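Local coordinates for homoserine kinase (Cytophaga hutchinsonii, PDB 4P52), which probably catalyses the ATP-dependent phosphorylation of L-homoserine to O-phospho-L-homoserine, a step on the way to threonine, as a member of the GHMP kinase family, at residues L57-D62 with E105-K110; I212-I217 with E254-V259. One frame throughout, in Å; residues are numbered along the deposited sequence.

Contact 1: L57-D62 with E105-K110; sequences LLRLSD and EIELTK
Glu107 OE2 receives two N-H groups from one guanidinium: Arg59 NE donates to it at 3.0 Å, and Arg59 NH2 adds a weak second bond. The oxygen lies at the guanidinium edge and close to its plane, whereas NE meets it from above the carboxylate plane, the two planes being turned 52° apart. With CG beside the backbone N (chi1 -68°) and the chain extended beyond it, Glu107 brings its carboxylate to the edge of the Arg59 guanidinium; long, flexible chains of opposite charge suit this partly exposed face. Leu57 shares that face, its CD2 lying 3.7 Å from Glu107 OE1 and also over one side of the guanidinium. Glu105 stands here too, but its OE2 forms a salt bridge with Arg67. The reverse face is apolar: Leu58 CD2 lies 3.6 Å from Ile106 CG1, and Leu58 packs against helices 86-98 and 120-135, Ile106 against helix 86-98. The backbones are joined by paired bonds at Leu57-Glu107 and Arg59-Glu105, with Leu57 N to Glu107 O at 2.9 Å, flanking the non-hydrogen-bonded pair Leu58-Ile106. This is a regular antiparallel ladder, two-faced as expected of the helix-backed mixed sheet in the N-terminal part of a GHMP kinase.

Contact 2: I212-I217 with E254-V259; sequences ILPKQI and EPARSV
Leu213 lays its CD2 methyl over one face of the Arg257 guanidinium, 3.7 Å from Arg257 NE, while its CD1 reaches NH2 of the same group. The two side chains lean across one another at a slant, so the leucine presses on the flat of the planar group and leaves its N-H edge to other partners. That edge is used: Arg257 NE donates to the Ala209 carbonyl, in the helix 206-211 that leads into the loop, which helps to fix the plane on which Leu213 rests. An arginine suits this buried place because its extended chain packs as a hydrocarbon and its end still finds polar acceptors.

Ile212 takes a different line, running past Ala256 and Arg257 to Val259. Its CG1 is anti to the backbone N (chi1 -159°), which carries CD1 out to within 3.6 Å of Val259 CG2 and close to the Ala256 carbonyl oxygen; its other branch, CG2, lies 4.1 Å from Arg257 CG. Cut back to an alanine, Ile212 would lose both branches, which would probably leave the Val259 methyl without this apolar neighbour and open a gap beyond the Ala256 oxygen.

The whole joins a loop near the subunit interface to helix 253-257, in the C-terminal part of a GHMP kinase. Just beyond the loop, Gln216 and Ile217 enter an antiparallel ladder with a strand of the second subunit, and Leu213 also packs on Leu219 of that subunit.

Between these two branched residues and the strand, Pro214 brings ring atom CD to 4.2 Å from Ala256 CB. The alanine directs its single methyl at the loop, and the same CB lies 4.0 Å from Ile212 O; so small a side chain lets the loop backbone come near the helix.

In the fold
Both segments of contact 1 precede those of contact 2 in the sequence. The contacts lie on opposite sides of the chain's centre, their centres 40 Å apart and their nearest atoms about 18 Å apart, and share no strand or helix. Contact 1 belongs to the mixed sheet of the N-terminal part; contact 2 lies in the C-terminal part, where helix 253-257 also packs on strand 278-281 of the separate four-stranded antiparallel sheet. They thus represent the two halves of the GHMP kinase architecture. Only contact 2 meets the second subunit: the strand that begins at its loop continues into a ladder with that subunit.

Contact 1: L57-D62 with E105-K110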
loop_
_atom_site.group_PDB
_atom_site.type_symbol
_atom_site.label_atom_id
_atom_site.label_comp_id
_atom_site.label_asym_id
_atom_site.label_seq_id
_atom_site.Cartn_x
_atom_site.Cartn_y
_atom_site.Cartn_z
ATOM N N LEU A 57 30.149 -10.947 19.442
ATOM C CA LEU A 57 31.379 -11.684 19.219
ATOM C C LEU A 57 31.123 -13.148 19.564
ATOM O O LEU A 57 30.556 -13.428 20.618
ATOM C CB LEU A 57 32.506 -11.101 20.074
ATOM C CG LEU A 57 33.918 -11.692 19.860
ATOM C CD1 LEU A 57 35.036 -10.673 20.112
ATOM C CD2 LEU A 57 34.107 -12.915 20.738
ATOM N N LEU A 58 31.506 -14.074 18.688
ATOM C CA LEU A 58 31.353 -15.498 18.958
ATOM C C LEU A 58 32.713 -16.135 18.926
ATOM O O LEU A 58 33.481 -15.812 18.026
ATOM C CB LEU A 58 30.518 -16.166 17.877
ATOM C CG LEU A 58 29.111 -15.637 17.612
ATOM C CD1 LEU A 58 28.404 -16.655 16.746
ATOM C CD2 LEU A 58 28.323 -15.415 18.892
ATOM N N ARG A 59 33.019 -17.028 19.870
ATOM C CA ARG A 59 34.224 -17.858 19.767
ATOM C C ARG A 59 33.834 -19.317 19.781
ATOM O O ARG A 59 32.850 -19.695 20.415
ATOM C CB ARG A 59 35.221 -17.639 20.916
ATOM C CG ARG A 59 35.305 -16.235 21.448
ATOM C CD ARG A 59 36.256 -16.119 22.639
ATOM N NE ARG A 59 36.477 -14.696 22.957
ATOM C CZ ARG A 59 37.322 -13.870 22.298
ATOM N NH1 ARG A 59 38.078 -14.282 21.263
ATOM N NH2 ARG A 59 37.428 -12.601 22.680
ATOM N N LEU A 60 34.631 -20.139 19.113
ATOM C CA LEU A 60 34.450 -21.572 19.157
ATOM C C LEU A 60 34.943 -22.107 20.499
ATOM O O LEU A 60 35.965 -21.651 21.012
ATOM C CB LEU A 60 35.231 -22.236 18.025
ATOM C CG LEU A 60 34.778 -21.806 16.639
ATOM C CD1 LEU A 60 35.717 -22.419 15.611
ATOM C CD2 LEU A 60 33.320 -22.183 16.389
ATOM N N SER A 61 34.223 -23.073 21.063
ATOM C CA SER A 61 34.622 -23.679 22.320
ATOM C C SER A 61 34.628 -25.202 22.219
ATOM O O SER A 61 33.739 -25.806 21.594
ATOM C CB SER A 61 33.706 -23.195 23.446
ATOM O OG SER A 61 34.169 -23.624 24.717
ATOM N N ASP A 62 35.647 -25.819 22.815
ATOM C CA ASP A 62 35.697 -27.278 22.941
ATOM C C ASP A 62 34.684 -27.780 23.972
ATOM O O ASP A 62 34.205 -28.908 23.872
ATOM C CB ASP A 62 37.112 -27.757 23.271
ATOM C CG ASP A 62 38.020 -27.795 22.038
ATOM O OD1 ASP A 62 37.578 -27.361 20.951
ATOM O OD2 ASP A 62 39.178 -28.262 22.142
ATOM N N GLU A 105 30.831 -19.569 22.651
ATOM C CA GLU A 105 30.711 -18.503 23.646
ATOM C C GLU A 105 30.321 -17.222 22.960
ATOM O O GLU A 105 30.840 -16.905 21.886
ATOM C CB GLU A 105 32.017 -18.269 24.368
ATOM C CG GLU A 105 32.526 -19.461 25.152
ATOM C CD GLU A 105 33.912 -19.226 25.746
ATOM O OE1 GLU A 105 34.652 -18.326 25.260
ATOM O OE2 GLU A 105 34.267 -19.953 26.703
ATOM N N ILE A 106 29.431 -16.470 23.595
ATOM C CA ILE A 106 28.924 -15.226 23.058
ATOM C C ILE A 106 29.310 -14.101 23.983
ATOM O O ILE A 106 29.085 -14.192 25.170
ATOM C CB ILE A 106 27.378 -15.267 22.970
ATOM C CG1 ILE A 106 26.930 -16.438 22.088
ATOM C CG2 ILE A 106 26.796 -13.925 22.508
ATOM C CD1 ILE A 106 25.512 -16.883 22.325
ATOM N N GLU A 107 29.897 -13.043 23.441
ATOM C CA GLU A 107 30.059 -11.786 24.142
ATOM C C GLU A 107 29.171 -10.804 23.393
ATOM O O GLU A 107 29.311 -10.634 22.187
ATOM C CB GLU A 107 31.513 -11.320 24.118
ATOM C CG GLU A 107 32.455 -12.187 24.938
ATOM C CD GLU A 107 33.929 -12.082 24.527
ATOM O OE1 GLU A 107 34.325 -11.042 23.948
ATOM O OE2 GLU A 107 34.705 -13.046 24.777
ATOM N N LEU A 108 28.238 -10.171 24.094
ATOM C CA LEU A 108 27.317 -9.239 23.449
ATOM C C LEU A 108 27.563 -7.812 23.899
ATOM O O LEU A 108 27.604 -7.543 25.085
ATOM C CB LEU A 108 25.871 -9.658 23.724
ATOM C CG LEU A 108 24.764 -8.613 23.498
ATOM C CD1 LEU A 108 24.672 -8.094 22.060
ATOM C CD2 LEU A 108 23.418 -9.184 23.928
ATOM N N THR A 109 27.706 -6.898 22.950
ATOM C CA THR A 109 27.888 -5.486 23.264
ATOM C C THR A 109 26.741 -4.653 22.725
ATOM O O THR A 109 26.607 -4.479 21.517
ATOM C CB THR A 109 29.169 -4.924 22.628
ATOM O OG1 THR A 109 30.265 -5.828 22.841
ATOM C CG2 THR A 109 29.498 -3.562 23.202
ATOM N N LYS A 110 25.921 -4.122 23.624
ATOM C CA LYS A 110 24.901 -3.137 23.262
ATOM C C LYS A 110 25.550 -1.790 23.012
ATOM O O LYS A 110 26.187 -1.218 23.905
ATOM C CB LYS A 110 23.833 -2.992 24.349
ATOM C CG LYS A 110 23.116 -4.280 24.691
ATOM C CD LYS A 110 22.298 -4.816 23.530
ATOM C CE LYS A 110 21.080 -3.945 23.266
ATOM N NZ LYS A 110 20.097 -4.612 22.367
#

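Contact 2: I212-I217 with E254-V259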
loop_
_atom_site.group_PDB
_atom_site.type_symbol
_atom_site.label_atom_id
_atom_site.label_comp_id
_atom_site.label_asym_id
_atom_site.label_seq_id
_atom_site.Cartn_x
_atom_site.Cartn_y
_atom_site.Cartn_z
ATOM N N ILE A 212 -1.973 0.330 24.313
ATOM C CA ILE A 212 -2.700 1.560 24.077
ATOM C C ILE A 212 -3.314 1.633 22.662
ATOM O O ILE A 212 -4.198 2.431 22.425
ATOM C CB ILE A 212 -1.822 2.765 24.397
ATOM C CG1 ILE A 212 -2.676 3.993 24.665
ATOM C CG2 ILE A 212 -0.813 2.961 23.285
ATOM C CD1 ILE A 212 -1.878 5.205 25.094
ATOM N N LEU A 213 -2.846 0.792 21.743
ATOM C CA LEU A 213 -3.459 0.708 20.407
ATOM C C LEU A 213 -4.924 0.324 20.490
ATOM O O LEU A 213 -5.279 -0.462 21.358
ATOM C CB LEU A 213 -2.746 -0.306 19.526
ATOM C CG LEU A 213 -1.238 -0.159 19.388
ATOM C CD1 LEU A 213 -0.683 -1.408 18.731
ATOM C CD2 LEU A 213 -0.840 1.111 18.651
ATOM N N PRO A 214 -5.777 0.882 19.600
ATOM C CA PRO A 214 -7.185 0.435 19.532
ATOM C C PRO A 214 -7.271 -1.027 19.097
ATOM O O PRO A 214 -6.391 -1.508 18.361
ATOM C CB PRO A 214 -7.800 1.330 18.439
ATOM C CG PRO A 214 -6.637 1.827 17.646
ATOM C CD PRO A 214 -5.473 1.915 18.587
ATOM N N LYS A 215 -8.293 -1.735 19.563
ATOM C CA LYS A 215 -8.505 -3.107 19.127
ATOM C C LYS A 215 -9.279 -3.121 17.831
ATOM O O LYS A 215 -9.075 -4.000 16.996
ATOM C CB LYS A 215 -9.242 -3.907 20.192
ATOM C CG LYS A 215 -8.386 -4.215 21.405
ATOM C CD LYS A 215 -9.254 -4.621 22.586
ATOM C CE LYS A 215 -8.442 -4.679 23.871
ATOM N NZ LYS A 215 -9.352 -4.795 25.045
ATOM N N GLN A 216 -10.173 -2.142 17.699
ATOM C CA GLN A 216 -11.060 -1.965 16.559
ATOM C C GLN A 216 -10.817 -0.588 15.969
ATOM O O GLN A 216 -10.612 0.373 16.713
ATOM C CB GLN A 216 -12.519 -1.999 17.013
ATOM C CG GLN A 216 -12.999 -3.311 17.595
ATOM C CD GLN A 216 -13.108 -4.393 16.541
ATOM O OE1 GLN A 216 -12.243 -5.280 16.452
ATOM N NE2 GLN A 216 -14.151 -4.314 15.713
ATOM N N ILE A 217 -10.870 -0.468 14.647
ATOM C CA ILE A 217 -10.816 0.848 14.015
ATOM C C ILE A 217 -11.924 0.990 12.985
ATOM O O ILE A 217 -12.409 0.005 12.453
ATOM C CB ILE A 217 -9.465 1.082 13.332
ATOM C CG1 ILE A 217 -9.255 0.053 12.221
ATOM C CG2 ILE A 217 -8.319 1.004 14.352
ATOM C CD1 ILE A 217 -8.037 0.371 11.401
ATOM N N GLU A 254 0.057 6.532 15.597
ATOM C CA GLU A 254 0.690 7.717 16.172
ATOM C C GLU A 254 -0.245 8.544 17.097
ATOM O O GLU A 254 0.150 8.846 18.213
ATOM C CB GLU A 254 1.278 8.584 15.074
ATOM C CG GLU A 254 2.000 9.816 15.566
ATOM C CD GLU A 254 1.989 10.925 14.518
ATOM O OE1 GLU A 254 2.779 10.838 13.535
ATOM O OE2 GLU A 254 1.180 11.878 14.686
ATOM N N PRO A 255 -1.488 8.878 16.661
ATOM C CA PRO A 255 -2.347 9.602 17.619
ATOM C C PRO A 255 -2.597 8.830 18.933
ATOM O O PRO A 255 -2.721 9.454 19.976
ATOM C CB PRO A 255 -3.674 9.797 16.866
ATOM C CG PRO A 255 -3.437 9.373 15.457
ATOM C CD PRO A 255 -2.193 8.545 15.403
ATOM N N ALA A 256 -2.648 7.498 18.885
ATOM C CA ALA A 256 -2.772 6.694 20.103
ATOM C C ALA A 256 -1.494 6.668 20.955
ATOM O O ALA A 256 -1.575 6.829 22.170
ATOM C CB ALA A 256 -3.251 5.278 19.783
ATOM N N ARG A 257 -0.329 6.480 20.332
ATOM C CA ARG A 257 0.933 6.358 21.063
ATOM C C ARG A 257 1.608 7.661 21.465
ATOM O O ARG A 257 2.388 7.706 22.407
ATOM C CB ARG A 257 1.930 5.592 20.238
ATOM C CG ARG A 257 1.680 4.122 20.275
ATOM C CD ARG A 257 2.722 3.411 19.451
ATOM N NE ARG A 257 2.617 1.988 19.716
ATOM C CZ ARG A 257 3.136 1.045 18.956
ATOM N NH1 ARG A 257 3.809 1.354 17.845
ATOM N NH2 ARG A 257 2.968 -0.206 19.316
ATOM N N SER A 258 1.319 8.726 20.753
ATOM C CA SER A 258 2.066 9.949 20.952
ATOM C C SER A 258 1.866 10.520 22.371
ATOM O O SER A 258 2.738 11.231 22.849
ATOM C CB SER A 258 1.686 10.976 19.891
ATOM O OG SER A 258 0.420 11.514 20.220
ATOM N N VAL A 259 0.746 10.219 23.031
ATOM C CA VAL A 259 0.568 10.619 24.416
ATOM C C VAL A 259 1.635 10.054 25.353
ATOM O O VAL A 259 1.896 10.655 26.411
ATOM C CB VAL A 259 -0.821 10.251 24.999
ATOM C CG1 VAL A 259 -1.926 10.965 24.236
ATOM C CG2 VAL A 259 -1.048 8.737 25.035
#